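PDB 5N5D: methyltransferase from Streptomyces regensis, which probably transfers a methyl group from S-adenosylmethionine to a hydroxyl oxygen of a precursor in the biosynthesis of tomaymycin. Local coordinates for residues 114-119 with 127-132. Numbering follows the deposited sequence.
Sequences LVEQHV and PTLDRP
Leu129 reaches the imidazole of His118 with one methyl: CD2 lies 3.8 Å from His118 NE2 and 4.0 Å from His118 CE1, approaching the ring obliquely. The same methyl passes Glu116 more loosely, with CD2 4.3 Å from Glu116 OE2. It thus flanks a short hydrogen bond, His118 NE2 to Glu116 OE2 at 2.6 Å, with an N-H...O angle of 162°. The carboxylate oxygen lies nearly in the imidazole plane and accepts through its anti lone pair. Two residues apart on strand 115-119, both side chains leave the same face of the sheet; Glu116 is extended (chi1 173°), while CG of His118 lies beside the backbone N (chi1 -65°), which brings ring and carboxylate together. A weak, long ion pair joins Glu116 OE1 to Arg88, and Val90 of strand 88-93 touches both His118 and Leu129. Through this one leucine the loop after helix 122-125 touches strand 115-119, an edge strand of the Rossmann-like sheet within the chain, with the His118 side chain about 9 Å from bound S-adenosylmethionine. Across the segments the contact is van der Waals only, a methyl against a polar pair; the carboxylate may favour a protonated imidazole, though a neutral ring would make the same bond.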
loop_
_atom_site.group_PDB
_atom_site.type_symbol
_atom_site.label_atom_id
_atom_site.label_comp_id
_atom_site.label_asym_id
_atom_site.label_seq_id
_atom_site.Cartn_x
_atom_site.Cartn_y
_atom_site.Cartn_z
ATOM N N LEU A 114 -10.412 -20.658 10.366
ATOM C CA LEU A 114 -10.584 -19.768 9.230
ATOM C C LEU A 114 -9.739 -20.151 8.027
ATOM O O LEU A 114 -9.824 -19.476 7.000
ATOM C CB LEU A 114 -10.231 -18.332 9.625
ATOM C CG LEU A 114 -11.008 -17.735 10.795
ATOM C CD1 LEU A 114 -10.372 -16.419 11.216
ATOM C CD2 LEU A 114 -12.455 -17.530 10.428
ATOM N N VAL A 115 -8.911 -21.187 8.120
ATOM C CA VAL A 115 -7.910 -21.455 7.094
ATOM C C VAL A 115 -8.150 -22.830 6.491
ATOM O O VAL A 115 -8.381 -23.809 7.208
ATOM C CB VAL A 115 -6.480 -21.345 7.649
ATOM C CG1 VAL A 115 -5.462 -21.556 6.532
ATOM C CG2 VAL A 115 -6.268 -19.988 8.289
ATOM N N GLU A 116 -8.084 -22.889 5.166
ATOM C CA GLU A 116 -8.139 -24.124 4.397
ATOM C C GLU A 116 -6.805 -24.251 3.674
ATOM O O GLU A 116 -6.542 -23.518 2.713
ATOM C CB GLU A 116 -9.312 -24.088 3.421
ATOM C CG GLU A 116 -9.384 -25.238 2.446
ATOM C CD GLU A 116 -10.491 -25.034 1.439
ATOM O OE1 GLU A 116 -11.617 -24.704 1.867
ATOM O OE2 GLU A 116 -10.229 -25.172 0.228
ATOM N N GLN A 117 -5.957 -25.159 4.145
ATOM C CA GLN A 117 -4.642 -25.357 3.557
ATOM C C GLN A 117 -4.680 -26.439 2.486
ATOM O O GLN A 117 -5.371 -27.453 2.628
ATOM C CB GLN A 117 -3.621 -25.749 4.624
ATOM C CG GLN A 117 -3.306 -24.654 5.615
ATOM C CD GLN A 117 -2.145 -25.027 6.508
ATOM O OE1 GLN A 117 -2.316 -25.260 7.704
ATOM N NE2 GLN A 117 -0.953 -25.096 5.928
ATOM N N HIS A 118 -3.899 -26.225 1.427
ATOM C CA HIS A 118 -3.701 -27.196 0.361
ATOM C C HIS A 118 -2.212 -27.416 0.173
ATOM O O HIS A 118 -1.423 -26.468 0.246
ATOM C CB HIS A 118 -4.327 -26.724 -0.955
ATOM C CG HIS A 118 -5.817 -26.605 -0.904
ATOM N ND1 HIS A 118 -6.659 -27.560 -1.431
ATOM C CD2 HIS A 118 -6.616 -25.649 -0.373
ATOM C CE1 HIS A 118 -7.914 -27.194 -1.232
ATOM N NE2 HIS A 118 -7.914 -26.037 -0.593
ATOM N N VAL A 119 -1.831 -28.667 -0.062
ATOM C CA VAL A 119 -0.442 -29.039 -0.301
ATOM C C VAL A 119 -0.335 -29.548 -1.733
ATOM O O VAL A 119 -0.986 -30.535 -2.099
ATOM C CB VAL A 119 0.044 -30.098 0.704
ATOM C CG1 VAL A 119 1.442 -30.585 0.348
ATOM C CG2 VAL A 119 0.034 -29.524 2.107
ATOM N N PRO A 127 -7.342 -24.780 -10.173
ATOM C CA PRO A 127 -8.618 -25.109 -10.835
ATOM C C PRO A 127 -9.624 -25.779 -9.917
ATOM O O PRO A 127 -10.835 -25.647 -10.144
ATOM C CB PRO A 127 -8.199 -26.028 -11.994
ATOM C CG PRO A 127 -6.785 -26.392 -11.748
ATOM C CD PRO A 127 -6.186 -25.310 -10.913
ATOM N N THR A 128 -9.166 -26.484 -8.876
ATOM C CA THR A 128 -10.074 -27.159 -7.952
ATOM C C THR A 128 -10.791 -26.191 -7.026
ATOM O O THR A 128 -11.718 -26.606 -6.320
ATOM C CB THR A 128 -9.331 -28.188 -7.091
ATOM O OG1 THR A 128 -8.615 -27.526 -6.037
ATOM C CG2 THR A 128 -8.357 -29.013 -7.930
ATOM N N LEU A 129 -10.381 -24.927 -7.009
ATOM C CA LEU A 129 -10.977 -23.924 -6.142
ATOM C C LEU A 129 -12.128 -23.176 -6.798
ATOM O O LEU A 129 -12.801 -22.388 -6.123
ATOM C CB LEU A 129 -9.905 -22.922 -5.697
ATOM C CG LEU A 129 -8.675 -23.525 -5.009
ATOM C CD1 LEU A 129 -7.752 -22.414 -4.550
ATOM C CD2 LEU A 129 -9.058 -24.426 -3.836
ATOM N N ASP A 130 -12.380 -23.400 -8.087
ATOM C CA ASP A 130 -13.457 -22.706 -8.784
ATOM C C ASP A 130 -14.755 -23.450 -8.482
ATOM O O ASP A 130 -15.276 -24.220 -9.288
ATOM C CB ASP A 130 -13.163 -22.632 -10.277
ATOM C CG ASP A 130 -13.992 -21.582 -10.986
ATOM O OD1 ASP A 130 -14.862 -20.965 -10.335
ATOM O OD2 ASP A 130 -13.766 -21.367 -12.194
ATOM N N ARG A 131 -15.274 -23.221 -7.277
ATOM C CA ARG A 131 -16.456 -23.931 -6.821
ATOM C C ARG A 131 -17.200 -23.075 -5.807
ATOM O O ARG A 131 -16.578 -22.256 -5.117
ATOM C CB ARG A 131 -16.076 -25.277 -6.194
ATOM C CG ARG A 131 -15.207 -25.138 -4.961
ATOM C CD ARG A 131 -14.694 -26.483 -4.493
ATOM N NE ARG A 131 -15.781 -27.433 -4.283
ATOM C CZ ARG A 131 -15.608 -28.709 -3.956
ATOM N NH1 ARG A 131 -14.382 -29.190 -3.790
ATOM N NH2 ARG A 131 -16.658 -29.504 -3.788
ATOM N N PRO A 132 -18.517 -23.241 -5.688
ATOM C CA PRO A 132 -19.273 -22.464 -4.697
ATOM C C PRO A 132 -18.727 -22.678 -3.294
ATOM O O PRO A 132 -18.296 -23.775 -2.933
ATOM C CB PRO A 132 -20.703 -23.001 -4.833
ATOM C CG PRO A 132 -20.764 -23.643 -6.159
ATOM C CD PRO A 132 -19.387 -24.143 -6.464
#